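Local coordinates for protein dTDP-4-amino-4,6-dideoxyglucose formyltransferase (Shewanella sp. FDAARGOS_354, PDB 6V2T) that probably transfers a formyl group from a folate cofactor to the sugar amine of dTDP-4-amino-4,6-dideoxyglucose, a step linked to O-antigen synthesis, at residues Ile88-His99 with Leu108-Pro119; Pro130-Lys138 with Asp234-Gly242. All blocks are in the same frame, centred on the assembly; numbering follows the deposited sequence.

Contact 1: residues Ile88-His99 with Leu108-Pro119. With 0FX (dTDP-4-amino-4,6-dideoxyglucose), chain G; FOL (folic acid), chain H.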
loop_
_atom_site.group_PDB
_atom_site.type_symbol
_atom_site.label_atom_id
_atom_site.label_comp_id
_atom_site.label_asym_id
_atom_site.label_seq_id
_atom_site.Cartn_x
_atom_site.Cartn_y
_atom_site.Cartn_z
ATOM N N ILE B 88 -12.064 29.882 -31.060
ATOM C CA ILE B 88 -13.132 29.348 -30.169
ATOM C C ILE B 88 -14.283 30.359 -30.177
ATOM O O ILE B 88 -15.460 29.940 -30.425
ATOM C CB ILE B 88 -12.620 29.054 -28.741
ATOM C CG1 ILE B 88 -11.562 27.948 -28.715
ATOM C CG2 ILE B 88 -13.774 28.715 -27.821
ATOM C CD1 ILE B 88 -10.635 28.042 -27.532
ATOM N N VAL B 89 -13.956 31.628 -29.932
ATOM C CA VAL B 89 -14.935 32.746 -29.863
ATOM C C VAL B 89 -15.685 32.837 -31.193
ATOM O O VAL B 89 -16.903 33.070 -31.170
ATOM C CB VAL B 89 -14.262 34.085 -29.523
ATOM C CG1 VAL B 89 -15.260 35.213 -29.662
ATOM C CG2 VAL B 89 -13.635 34.082 -28.132
ATOM N N GLU B 90 -14.963 32.660 -32.302
ATOM C CA GLU B 90 -15.505 32.624 -33.684
ATOM C C GLU B 90 -16.524 31.480 -33.841
ATOM O O GLU B 90 -17.614 31.743 -34.350
ATOM C CB GLU B 90 -14.329 32.510 -34.662
ATOM C CG GLU B 90 -14.725 32.264 -36.109
ATOM C CD GLU B 90 -15.662 33.306 -36.690
ATOM O OE1 GLU B 90 -15.727 34.427 -36.135
ATOM O OE2 GLU B 90 -16.329 32.993 -37.697
ATOM N N HIS B 91 -16.206 30.257 -33.417
ATOM C CA HIS B 91 -16.850 29.015 -33.910
ATOM C C HIS B 91 -17.821 28.391 -32.898
ATOM O O HIS B 91 -18.731 27.663 -33.331
ATOM C CB HIS B 91 -15.757 28.007 -34.303
ATOM C CG HIS B 91 -16.243 26.920 -35.203
ATOM N ND1 HIS B 91 -16.256 27.052 -36.583
ATOM C CD2 HIS B 91 -16.746 25.689 -34.929
ATOM C CE1 HIS B 91 -16.741 25.943 -37.117
ATOM N NE2 HIS B 91 -17.052 25.093 -36.119
ATOM N N TYR B 92 -17.622 28.575 -31.592
ATOM C CA TYR B 92 -18.369 27.790 -30.584
ATOM C C TYR B 92 -19.385 28.654 -29.830
ATOM O O TYR B 92 -19.123 29.793 -29.469
ATOM C CB TYR B 92 -17.387 27.082 -29.650
ATOM C CG TYR B 92 -16.602 26.005 -30.348
ATOM C CD1 TYR B 92 -17.162 24.762 -30.576
ATOM C CD2 TYR B 92 -15.312 26.240 -30.796
ATOM C CE1 TYR B 92 -16.448 23.762 -31.221
ATOM C CE2 TYR B 92 -14.580 25.249 -31.441
ATOM C CZ TYR B 92 -15.159 24.013 -31.662
ATOM O OH TYR B 92 -14.461 23.033 -32.299
ATOM N N GLU B 93 -20.532 28.068 -29.541
ATOM C CA GLU B 93 -21.568 28.723 -28.697
ATOM C C GLU B 93 -21.302 28.423 -27.214
ATOM O O GLU B 93 -21.811 29.178 -26.338
ATOM C CB GLU B 93 -22.952 28.236 -29.117
ATOM C CG GLU B 93 -23.438 28.891 -30.391
ATOM C CD GLU B 93 -22.674 28.524 -31.656
ATOM O OE1 GLU B 93 -22.453 27.310 -31.913
ATOM O OE2 GLU B 93 -22.308 29.447 -32.370
ATOM N N LEU B 94 -20.625 27.318 -26.928
ATOM C CA LEU B 94 -20.377 26.845 -25.538
ATOM C C LEU B 94 -19.033 26.130 -25.460
ATOM O O LEU B 94 -18.782 25.287 -26.318
ATOM C CB LEU B 94 -21.502 25.899 -25.132
ATOM C CG LEU B 94 -21.291 25.169 -23.805
ATOM C CD1 LEU B 94 -21.276 26.175 -22.639
ATOM C CD2 LEU B 94 -22.360 24.108 -23.579
ATOM N N VAL B 95 -18.259 26.378 -24.403
ATOM C CA VAL B 95 -17.046 25.582 -24.080
ATOM C C VAL B 95 -17.262 24.912 -22.728
ATOM O O VAL B 95 -17.663 25.626 -21.784
ATOM C CB VAL B 95 -15.760 26.425 -24.090
ATOM C CG1 VAL B 95 -14.536 25.555 -23.837
ATOM C CG2 VAL B 95 -15.614 27.187 -25.384
ATOM N N VAL B 96 -16.981 23.606 -22.660
ATOM C CA VAL B 96 -17.004 22.790 -21.414
ATOM C C VAL B 96 -15.579 22.320 -21.104
ATOM O O VAL B 96 -14.968 21.587 -21.903
ATOM C CB VAL B 96 -18.000 21.620 -21.481
ATOM C CG1 VAL B 96 -17.944 20.802 -20.208
ATOM C CG2 VAL B 96 -19.418 22.098 -21.749
ATOM N N SER B 97 -15.063 22.768 -19.963
ATOM C CA SER B 97 -13.802 22.283 -19.385
ATOM C C SER B 97 -14.115 21.020 -18.596
ATOM O O SER B 97 -14.863 21.107 -17.612
ATOM C CB SER B 97 -13.175 23.314 -18.496
ATOM O OG SER B 97 -12.253 22.670 -17.654
ATOM N N ALA B 98 -13.569 19.898 -19.019
ATOM C CA ALA B 98 -13.725 18.596 -18.341
ATOM C C ALA B 98 -12.342 18.170 -17.846
ATOM O O ALA B 98 -11.629 17.444 -18.575
ATOM C CB ALA B 98 -14.361 17.597 -19.278
ATOM N N HIS B 99 -11.969 18.621 -16.648
ATOM C CA HIS B 99 -10.618 18.371 -16.083
ATOM C C HIS B 99 -9.592 18.905 -17.092
ATOM O O HIS B 99 -8.754 18.148 -17.550
ATOM C CB HIS B 99 -10.442 16.886 -15.774
ATOM C CG HIS B 99 -11.318 16.364 -14.682
ATOM N ND1 HIS B 99 -10.904 15.364 -13.838
ATOM C CD2 HIS B 99 -12.567 16.695 -14.295
ATOM C CE1 HIS B 99 -11.878 15.082 -12.985
ATOM N NE2 HIS B 99 -12.914 15.897 -13.245
ATOM N N LEU B 108 -11.347 34.573 -23.066
ATOM C CA LEU B 108 -12.223 33.420 -23.389
ATOM C C LEU B 108 -13.482 33.469 -22.507
ATOM O O LEU B 108 -14.577 33.461 -23.058
ATOM C CB LEU B 108 -11.456 32.122 -23.156
ATOM C CG LEU B 108 -11.605 31.033 -24.210
ATOM C CD1 LEU B 108 -11.077 29.715 -23.691
ATOM C CD2 LEU B 108 -13.031 30.890 -24.713
ATOM N N VAL B 109 -13.321 33.461 -21.180
ATOM C CA VAL B 109 -14.448 33.281 -20.212
ATOM C C VAL B 109 -15.429 34.455 -20.283
ATOM O O VAL B 109 -16.632 34.209 -20.025
ATOM C CB VAL B 109 -13.978 33.003 -18.768
ATOM C CG1 VAL B 109 -13.115 31.756 -18.693
ATOM C CG2 VAL B 109 -13.274 34.172 -18.103
ATOM N N ASN B 110 -14.968 35.669 -20.601
ATOM C CA ASN B 110 -15.816 36.889 -20.636
ATOM C C ASN B 110 -16.615 36.956 -21.939
ATOM O O ASN B 110 -17.631 37.672 -21.947
ATOM C CB ASN B 110 -14.998 38.170 -20.431
ATOM C CG ASN B 110 -14.413 38.269 -19.035
ATOM O OD1 ASN B 110 -14.927 37.674 -18.086
ATOM N ND2 ASN B 110 -13.341 39.022 -18.892
ATOM N N ASN B 111 -16.193 36.248 -22.986
ATOM C CA ASN B 111 -16.765 36.377 -24.354
ATOM C C ASN B 111 -17.519 35.128 -24.815
ATOM O O ASN B 111 -18.126 35.228 -25.888
ATOM C CB ASN B 111 -15.681 36.706 -25.394
ATOM C CG ASN B 111 -15.173 38.121 -25.210
ATOM O OD1 ASN B 111 -15.947 39.068 -25.275
ATOM N ND2 ASN B 111 -13.903 38.263 -24.873
ATOM N N VAL B 112 -17.394 34.001 -24.122
ATOM C CA VAL B 112 -18.055 32.719 -24.500
ATOM C C VAL B 112 -18.595 32.077 -23.227
ATOM O O VAL B 112 -17.899 32.121 -22.201
ATOM C CB VAL B 112 -17.099 31.763 -25.242
ATOM C CG1 VAL B 112 -17.859 30.580 -25.817
ATOM C CG2 VAL B 112 -16.342 32.478 -26.328
ATOM N N ARG B 113 -19.800 31.523 -23.270
ATOM C CA ARG B 113 -20.326 30.719 -22.139
ATOM C C ARG B 113 -19.337 29.556 -21.901
ATOM O O ARG B 113 -19.202 28.677 -22.782
ATOM C CB ARG B 113 -21.764 30.261 -22.412
ATOM C CG ARG B 113 -22.467 29.694 -21.178
ATOM C CD ARG B 113 -23.969 29.660 -21.380
ATOM N NE ARG B 113 -24.314 28.815 -22.527
ATOM C CZ ARG B 113 -24.786 27.568 -22.435
ATOM N NH1 ARG B 113 -25.046 26.875 -23.533
ATOM N NH2 ARG B 113 -25.031 27.019 -21.264
ATOM N N CYS B 114 -18.596 29.577 -20.784
ATOM C CA CYS B 114 -17.639 28.497 -20.416
ATOM C C CYS B 114 -18.120 27.817 -19.132
ATOM O O CYS B 114 -18.460 28.531 -18.178
ATOM C CB CYS B 114 -16.232 29.051 -20.273
ATOM S SG CYS B 114 -15.560 29.703 -21.826
ATOM N N ILE B 115 -18.159 26.481 -19.122
ATOM C CA ILE B 115 -18.624 25.662 -17.972
ATOM C C ILE B 115 -17.551 24.635 -17.617
ATOM O O ILE B 115 -17.075 23.915 -18.522
ATOM C CB ILE B 115 -19.986 25.011 -18.292
ATOM C CG1 ILE B 115 -21.057 26.081 -18.501
ATOM C CG2 ILE B 115 -20.351 24.018 -17.205
ATOM C CD1 ILE B 115 -22.469 25.573 -18.862
ATOM N N ASN B 116 -17.228 24.535 -16.327
ATOM C CA ASN B 116 -16.171 23.647 -15.786
ATOM C C ASN B 116 -16.826 22.489 -15.047
ATOM O O ASN B 116 -17.841 22.686 -14.295
ATOM C CB ASN B 116 -15.171 24.397 -14.900
ATOM C CG ASN B 116 -14.026 23.540 -14.380
ATOM O OD1 ASN B 116 -13.780 23.483 -13.179
ATOM N ND2 ASN B 116 -13.294 22.879 -15.249
ATOM N N ILE B 117 -16.276 21.307 -15.260
ATOM C CA ILE B 117 -16.601 20.107 -14.451
ATOM C C ILE B 117 -15.440 19.891 -13.478
ATOM O O ILE B 117 -14.336 19.511 -13.907
ATOM C CB ILE B 117 -16.851 18.908 -15.387
ATOM C CG1 ILE B 117 -17.879 19.248 -16.458
ATOM C CG2 ILE B 117 -17.291 17.691 -14.578
ATOM C CD1 ILE B 117 -17.929 18.236 -17.575
ATOM N N HIS B 118 -15.656 20.187 -12.206
ATOM C CA HIS B 118 -14.595 20.212 -11.166
ATOM C C HIS B 118 -14.825 19.072 -10.185
ATOM O O HIS B 118 -15.907 18.953 -9.602
ATOM C CB HIS B 118 -14.600 21.577 -10.455
ATOM C CG HIS B 118 -13.687 21.686 -9.276
ATOM N ND1 HIS B 118 -12.307 21.665 -9.403
ATOM C CD2 HIS B 118 -13.938 21.947 -7.984
ATOM C CE1 HIS B 118 -11.763 21.835 -8.219
ATOM N NE2 HIS B 118 -12.748 21.972 -7.320
ATOM N N PRO B 119 -13.768 18.291 -9.891
ATOM C CA PRO B 119 -13.841 17.208 -8.914
ATOM C C PRO B 119 -13.634 17.641 -7.455
ATOM O O PRO B 119 -12.945 16.961 -6.733
ATOM C CB PRO B 119 -12.752 16.274 -9.422
ATOM C CG PRO B 119 -11.677 17.216 -9.936
ATOM C CD PRO B 119 -12.466 18.326 -10.603
HETATM O O4P 0FX G . -8.320 15.006 -11.955
HETATM P P2 0FX G . -7.447 14.949 -13.210
HETATM O O3P 0FX G . -8.246 14.802 -14.467
HETATM O O1G 0FX G . -6.795 16.377 -13.218
HETATM C C1G 0FX G . -6.941 17.181 -14.386
HETATM C C2G 0FX G . -5.563 17.761 -14.636
HETATM O O2G 0FX G . -4.546 16.771 -14.875
HETATM C C3G 0FX G . -5.192 18.553 -13.393
HETATM O O3G 0FX G . -3.939 19.193 -13.674
HETATM C C4G 0FX G . -6.299 19.554 -13.006
HETATM N N4A 0FX G . -6.016 20.085 -11.669
HETATM C C5G 0FX G . -7.708 18.974 -12.961
HETATM C C6G 0FX G . -8.758 20.092 -12.800
HETATM O O5G 0FX G . -7.924 18.217 -14.156
HETATM O OPP 0FX G . -6.312 13.719 -13.491
HETATM P P 0FX G . -5.015 13.863 -12.622
HETATM O O1P 0FX G . -4.187 15.050 -12.779
HETATM O O2P 0FX G . -4.121 12.715 -13.007
HETATM O O5 0FX G . -5.247 13.555 -11.092
HETATM C C5 0FX G . -6.142 12.556 -10.680
HETATM C C4 0FX G . -5.766 12.188 -9.239
HETATM O O4 0FX G . -4.508 11.515 -9.173
HETATM C C3 0FX G . -5.555 13.396 -8.309
HETATM O O3 0FX G . -6.782 13.930 -7.831
HETATM C C2 0FX G . -4.616 12.867 -7.197
HETATM C C1 0FX G . -3.832 11.785 -7.991
HETATM N N11 0FX G . -2.500 12.278 -8.310
HETATM C C61 0FX G . -2.186 12.783 -9.524
HETATM C C51 0FX G . -0.882 13.214 -9.765
HETATM C C5A 0FX G . -0.513 13.798 -11.125
HETATM C C21 0FX G . -1.579 12.180 -7.342
HETATM O O21 0FX G . -1.942 11.670 -6.138
HETATM N N31 0FX G . -0.305 12.602 -7.530
HETATM C C41 0FX G . 0.060 13.117 -8.734
HETATM O O41 0FX G . 1.335 13.583 -8.885
HETATM N N1 FOL H . -10.079 28.550 -16.088
HETATM C C2 FOL H . -10.691 29.588 -15.494
HETATM N NA2 FOL H . -10.453 30.824 -15.921
HETATM N N3 FOL H . -11.592 29.393 -14.484
HETATM C C4 FOL H . -11.829 28.155 -14.025
HETATM O O4 FOL H . -12.672 28.077 -13.092
HETATM C C4A FOL H . -11.204 27.067 -14.627
HETATM N N5 FOL H . -11.369 25.813 -14.207
HETATM C C6 FOL H . -10.453 24.721 -14.556
HETATM C C7 FOL H . -10.001 24.947 -16.011
HETATM N N8 FOL H . -9.663 26.315 -16.296
HETATM C C8A FOL H . -10.314 27.313 -15.678
HETATM C C9 FOL H . -9.370 24.451 -13.447
HETATM N N10 FOL H . -8.088 23.997 -13.991
HETATM C C11 FOL H . -4.226 25.129 -12.757
HETATM C C12 FOL H . -4.432 24.271 -13.839
HETATM C C13 FOL H . -5.725 23.897 -14.222
HETATM C C14 FOL H . -6.838 24.379 -13.564
HETATM C C15 FOL H . -6.631 25.255 -12.504
HETATM C C16 FOL H . -5.346 25.626 -12.104
HETATM C C FOL H . -2.833 25.556 -12.361
HETATM O O FOL H . -1.978 25.444 -13.213
HETATM N N FOL H . -2.532 26.112 -11.185
HETATM O O HOH W 1 -21.291 31.968 -25.721
#
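Leu94 lays CD1 over the centre of one face of the Arg113 guanidinium, 3.8 Å from CZ. The arginine chain leaves with CG anti to its backbone nitrogen and bends at chi3 (60°), which folds the flat group back across the leucine, while its NH1 and NH2 are held by the carbonyls of Val194 and Leu193. Next along the same side of the sheet, Leu94 CD1 also meets Ile115 CD1, and Ile117 stretches its CD1 to Val96 CG1 at 3.7 Å and on to the methyl of Ala98. The other side carries Val95 beside Cys114, then a polar pair: Asn116 ND2 lies 2.6 Å from Ser97 OG, but the bond is bent and weak. OD1 is taken by His146 NE2, which favours this amide rotation; its ND2 and the serine OG lie against C6 and C7 of the folate pterin. At the C-terminal end His99 places its ring beside Pro119, NE2 3.6 Å from CD, and donates from ND1 to phosphate oxygen O3P of dTDP-4-amino-4,6-dideoxyglucose at 2.8 Å, which lies in the ring plane at its edge; NE2 bonds Glu182. At the other end Val112 wedges between strand 94-98 and helix 82-91, CG2 on Val89 CG2 (3.6 Å) and CG1 near Val95 CG2. Backbone bonds run in parallel register from Val95 N to Arg113 O through to Ile117 N to Ser97 O, the latter 2.8 Å long. Strands 94-98 and 113-118 are thus the outer members of a beta-alpha-beta unit with helix 106-109 as the connection. Strand 24-30 pairs with the other edge of 94-98, while helix 171-194 packs on Ile117 and Pro119 and helix 33-45 on Ala98.

Contact 2: residues Pro130-Lys138 with Asp234-Gly242; sequences PQVFSIINK and DLLRALSHG. With 0FX (dTDP-4-amino-4,6-dideoxyglucose), chain G; EDO (1,2-ethanediol), chain I.
Ala238 sets its methyl against helix 130-137, where CB lies 3.4 Å from Val132 O and 3.5 Å from Ile135 CG2. Ile136 covers the same methyl with CG1, and its CD1 runs beside Leu235 CD1, the two side chains pointing the same way. The side chains of Val132 and Leu239 cross at about a right angle, CG1 meeting CD2. The small alanine lets the backbones come close, with the CA atoms of Val132 and Ala238 4.7 Å apart. Ile135 also turns CG2, anti to its backbone nitrogen, over the centre of one guanidinium face of Arg237. That arginine grips Asp234 side-on, NE and NH2 both reaching OD1 at 2.9 Å from the same face of the carboxylate. The other oxygen, OD2, takes Lys138 NZ at 2.9 Å from 61° out of the carboxylate plane. Lys138 follows the end of its helix with positive phi, and a bend at chi2 brings NZ back to the carbonyl of Ile135, 2.8 Å away. A 1,2-ethanediol, probably from the crystallisation liquor, bridges Lys138 NZ and Arg237 NH2, which are like charges joined through the shared aspartate. Farther out, Arg237 NH1 bonds the carbonyl of Asp169. Toward the ligand, Gln131 NE2 donates almost straight (171°) to deoxyribose O3 at 3.0 Å, and His241 lays one ring face on deoxyribose C1. Ser171 OG bonds both Gln131 NE2 and His241 ND1, positioning the two. The result is a nearly antiparallel helix pair (168° between the short axes) joining the formyltransferase region to the C-terminal region, tied at one end by a salt-bridge network and at the other lining the nucleotide-sugar pocket with Gln131 and His241.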
loop_
_atom_site.group_PDB
_atom_site.type_symbol
_atom_site.label_atom_id
_atom_site.label_comp_id
_atom_site.label_asym_id
_atom_site.label_seq_id
_atom_site.Cartn_x
_atom_site.Cartn_y
_atom_site.Cartn_z
ATOM N N PRO B 130 -8.730 18.188 -4.754
ATOM C CA PRO B 130 -9.586 18.538 -3.605
ATOM C C PRO B 130 -9.729 17.454 -2.535
ATOM O O PRO B 130 -9.685 17.777 -1.388
ATOM C CB PRO B 130 -10.917 18.893 -4.275
ATOM C CG PRO B 130 -10.471 19.455 -5.606
ATOM C CD PRO B 130 -9.373 18.499 -6.038
ATOM N N GLN B 131 -9.860 16.180 -2.922
ATOM C CA GLN B 131 -10.038 15.078 -1.956
ATOM C C GLN B 131 -8.775 14.897 -1.103
ATOM O O GLN B 131 -8.941 14.526 0.019
ATOM C CB GLN B 131 -10.496 13.806 -2.678
ATOM C CG GLN B 131 -9.349 13.035 -3.307
ATOM C CD GLN B 131 -8.835 13.644 -4.594
ATOM O OE1 GLN B 131 -9.445 14.521 -5.181
ATOM N NE2 GLN B 131 -7.712 13.126 -5.058
ATOM N N VAL B 132 -7.568 15.239 -1.572
ATOM C CA VAL B 132 -6.337 15.134 -0.750
ATOM C C VAL B 132 -6.486 16.085 0.448
ATOM O O VAL B 132 -6.319 15.641 1.585
ATOM C CB VAL B 132 -5.063 15.463 -1.552
ATOM C CG1 VAL B 132 -3.859 15.514 -0.647
ATOM C CG2 VAL B 132 -4.851 14.477 -2.691
ATOM N N PHE B 133 -6.742 17.339 0.164
ATOM C CA PHE B 133 -6.994 18.410 1.177
ATOM C C PHE B 133 -8.223 18.045 2.022
ATOM O O PHE B 133 -8.129 18.132 3.220
ATOM C CB PHE B 133 -7.076 19.766 0.488
ATOM C CG PHE B 133 -5.763 20.136 -0.150
ATOM C CD1 PHE B 133 -4.739 20.680 0.616
ATOM C CD2 PHE B 133 -5.531 19.887 -1.494
ATOM C CE1 PHE B 133 -3.516 20.978 0.031
ATOM C CE2 PHE B 133 -4.286 20.143 -2.057
ATOM C CZ PHE B 133 -3.307 20.726 -1.302
ATOM N N SER B 134 -9.310 17.559 1.447
ATOM C CA SER B 134 -10.504 17.250 2.268
ATOM C C SER B 134 -10.171 16.153 3.293
ATOM O O SER B 134 -10.737 16.208 4.410
ATOM C CB SER B 134 -11.721 16.885 1.444
ATOM O OG SER B 134 -12.279 18.050 0.863
ATOM N N ILE B 135 -9.375 15.137 2.925
ATOM C CA ILE B 135 -9.153 13.974 3.829
ATOM C C ILE B 135 -8.515 14.524 5.102
ATOM O O ILE B 135 -8.824 14.031 6.186
ATOM C CB ILE B 135 -8.296 12.873 3.162
ATOM C CG1 ILE B 135 -9.171 11.994 2.267
ATOM C CG2 ILE B 135 -7.519 12.060 4.198
ATOM C CD1 ILE B 135 -8.405 11.138 1.213
ATOM N N ILE B 136 -7.633 15.489 4.928
ATOM C CA ILE B 136 -6.874 16.145 6.010
ATOM C C ILE B 136 -7.730 17.197 6.719
ATOM O O ILE B 136 -7.747 17.150 7.962
ATOM C CB ILE B 136 -5.597 16.761 5.458
ATOM C CG1 ILE B 136 -4.659 15.685 4.896
ATOM C CG2 ILE B 136 -4.911 17.581 6.532
ATOM C CD1 ILE B 136 -3.605 16.255 3.991
ATOM N N ASN B 137 -8.369 18.129 5.991
ATOM C CA ASN B 137 -8.975 19.323 6.664
ATOM C C ASN B 137 -10.480 19.126 6.897
ATOM O O ASN B 137 -11.094 20.052 7.377
ATOM C CB ASN B 137 -8.657 20.627 5.943
ATOM C CG ASN B 137 -9.244 20.755 4.551
ATOM O OD1 ASN B 137 -10.291 20.177 4.197
ATOM N ND2 ASN B 137 -8.578 21.579 3.766
ATOM N N LYS B 138 -11.062 18.002 6.476
ATOM C CA LYS B 138 -12.445 17.568 6.789
ATOM C C LYS B 138 -13.486 18.476 6.139
ATOM O O LYS B 138 -14.685 18.207 6.366
ATOM C CB LYS B 138 -12.639 17.523 8.313
ATOM C CG LYS B 138 -11.562 16.761 9.072
ATOM C CD LYS B 138 -11.287 15.344 8.532
ATOM C CE LYS B 138 -10.073 14.671 9.165
ATOM N NZ LYS B 138 -9.908 13.299 8.635
ATOM N N ASP B 234 -4.046 10.001 8.680
ATOM C CA ASP B 234 -4.898 10.856 7.819
ATOM C C ASP B 234 -4.033 11.534 6.754
ATOM O O ASP B 234 -4.420 11.511 5.566
ATOM C CB ASP B 234 -5.692 11.859 8.663
ATOM C CG ASP B 234 -6.910 11.250 9.318
ATOM O OD1 ASP B 234 -7.168 10.047 9.091
ATOM O OD2 ASP B 234 -7.651 12.005 9.986
ATOM N N LEU B 235 -2.882 12.063 7.124
ATOM C CA LEU B 235 -1.938 12.695 6.163
ATOM C C LEU B 235 -1.472 11.662 5.127
ATOM O O LEU B 235 -1.482 11.996 3.893
ATOM C CB LEU B 235 -0.737 13.239 6.937
ATOM C CG LEU B 235 0.441 13.737 6.104
ATOM C CD1 LEU B 235 -0.011 14.851 5.191
ATOM C CD2 LEU B 235 1.587 14.216 7.014
ATOM N N LEU B 236 -1.004 10.493 5.585
ATOM C CA LEU B 236 -0.422 9.470 4.657
ATOM C C LEU B 236 -1.534 8.877 3.768
ATOM O O LEU B 236 -1.282 8.685 2.573
ATOM C CB LEU B 236 0.308 8.392 5.460
ATOM C CG LEU B 236 1.516 8.876 6.255
ATOM C CD1 LEU B 236 2.112 7.729 7.057
ATOM C CD2 LEU B 236 2.566 9.521 5.356
ATOM N N ARG B 237 -2.739 8.638 4.293
ATOM C CA ARG B 237 -3.857 8.139 3.436
ATOM C C ARG B 237 -4.281 9.206 2.421
ATOM O O ARG B 237 -4.535 8.815 1.236
ATOM C CB ARG B 237 -5.000 7.537 4.262
ATOM C CG ARG B 237 -5.985 8.531 4.856
ATOM C CD ARG B 237 -6.890 7.759 5.813
ATOM N NE ARG B 237 -7.677 8.643 6.651
ATOM C CZ ARG B 237 -8.869 9.151 6.364
ATOM N NH1 ARG B 237 -9.493 8.899 5.219
ATOM N NH2 ARG B 237 -9.441 9.940 7.254
ATOM N N ALA B 238 -4.243 10.503 2.787
ATOM C CA ALA B 238 -4.577 11.630 1.893
ATOM C C ALA B 238 -3.597 11.650 0.713
ATOM O O ALA B 238 -3.997 12.040 -0.373
ATOM C CB ALA B 238 -4.505 12.956 2.620
ATOM N N LEU B 239 -2.344 11.281 0.966
ATOM C CA LEU B 239 -1.208 11.388 0.008
ATOM C C LEU B 239 -0.985 10.045 -0.718
ATOM O O LEU B 239 -0.062 9.949 -1.546
ATOM C CB LEU B 239 0.017 11.835 0.794
ATOM C CG LEU B 239 -0.045 13.287 1.276
ATOM C CD1 LEU B 239 1.233 13.671 2.013
ATOM C CD2 LEU B 239 -0.311 14.271 0.142
ATOM N N SER B 240 -1.843 9.068 -0.481
ATOM C CA SER B 240 -1.767 7.721 -1.085
ATOM C C SER B 240 -2.799 7.614 -2.191
ATOM O O SER B 240 -4.005 7.778 -1.930
ATOM C CB SER B 240 -1.894 6.653 -0.064
ATOM O OG SER B 240 -0.869 6.815 0.893
ATOM N N HIS B 241 -2.322 7.429 -3.409
ATOM C CA HIS B 241 -3.203 7.356 -4.603
ATOM C C HIS B 241 -2.535 6.420 -5.603
ATOM O O HIS B 241 -1.757 6.921 -6.450
ATOM C CB HIS B 241 -3.446 8.735 -5.186
ATOM C CG HIS B 241 -4.518 8.808 -6.214
ATOM N ND1 HIS B 241 -5.671 9.568 -6.011
ATOM C CD2 HIS B 241 -4.620 8.249 -7.454
ATOM C CE1 HIS B 241 -6.448 9.450 -7.084
ATOM N NE2 HIS B 241 -5.825 8.646 -7.990
ATOM N N GLY B 242 -2.838 5.142 -5.487
ATOM C CA GLY B 242 -2.303 4.091 -6.381
ATOM C C GLY B 242 -0.787 4.130 -6.361
ATOM O O GLY B 242 -0.217 4.192 -5.258
HETATM O O4P 0FX G . -8.320 15.006 -11.955
HETATM P P2 0FX G . -7.447 14.949 -13.210
HETATM O O3P 0FX G . -8.246 14.802 -14.467
HETATM O O1G 0FX G . -6.795 16.377 -13.218
HETATM C C1G 0FX G . -6.941 17.181 -14.386
HETATM C C2G 0FX G . -5.563 17.761 -14.636
HETATM O O2G 0FX G . -4.546 16.771 -14.875
HETATM C C3G 0FX G . -5.192 18.553 -13.393
HETATM O O3G 0FX G . -3.939 19.193 -13.674
HETATM C C4G 0FX G . -6.299 19.554 -13.006
HETATM N N4A 0FX G . -6.016 20.085 -11.669
HETATM C C5G 0FX G . -7.708 18.974 -12.961
HETATM C C6G 0FX G . -8.758 20.092 -12.800
HETATM O O5G 0FX G . -7.924 18.217 -14.156
HETATM O OPP 0FX G . -6.312 13.719 -13.491
HETATM P P 0FX G . -5.015 13.863 -12.622
HETATM O O1P 0FX G . -4.187 15.050 -12.779
HETATM O O2P 0FX G . -4.121 12.715 -13.007
HETATM O O5 0FX G . -5.247 13.555 -11.092
HETATM C C5 0FX G . -6.142 12.556 -10.680
HETATM C C4 0FX G . -5.766 12.188 -9.239
HETATM O O4 0FX G . -4.508 11.515 -9.173
HETATM C C3 0FX G . -5.555 13.396 -8.309
HETATM O O3 0FX G . -6.782 13.930 -7.831
HETATM C C2 0FX G . -4.616 12.867 -7.197
HETATM C C1 0FX G . -3.832 11.785 -7.991
HETATM N N11 0FX G . -2.500 12.278 -8.310
HETATM C C61 0FX G . -2.186 12.783 -9.524
HETATM C C51 0FX G . -0.882 13.214 -9.765
HETATM C C5A 0FX G . -0.513 13.798 -11.125
HETATM C C21 0FX G . -1.579 12.180 -7.342
HETATM O O21 0FX G . -1.942 11.670 -6.138
HETATM N N31 0FX G . -0.305 12.602 -7.530
HETATM C C41 0FX G . 0.060 13.117 -8.734
HETATM O O41 0FX G . 1.335 13.583 -8.885
HETATM C C1 EDO I . -12.950 10.943 7.356
HETATM O O1 EDO I . -11.753 11.484 6.799
HETATM C C2 EDO I . -13.411 11.845 8.426
HETATM O O2 EDO I . -12.334 12.155 9.318
#

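Contact 1 closes before contact 2 opens along the chain, and their centres lie about 30 Å apart on opposite sides of the chain's centre. The first belongs to the seven-stranded mixed sheet; the second joins helix 130-137, which comes after strands 113-118 and 126-127, to helix 229-238 of the C-terminal region. They meet where Pro130 CG packs on Pro119 O and His118 CE1, and helix 171-194 touches both. Each also reaches dTDP-4-amino-4,6-dideoxyglucose: 88-99 at its phosphate, 130-138 and 234-242 at its deoxyribose. The substrate therefore spans the two, with folic acid beside contact 1, consistent with a catalytic centre near the sheet's strand ends.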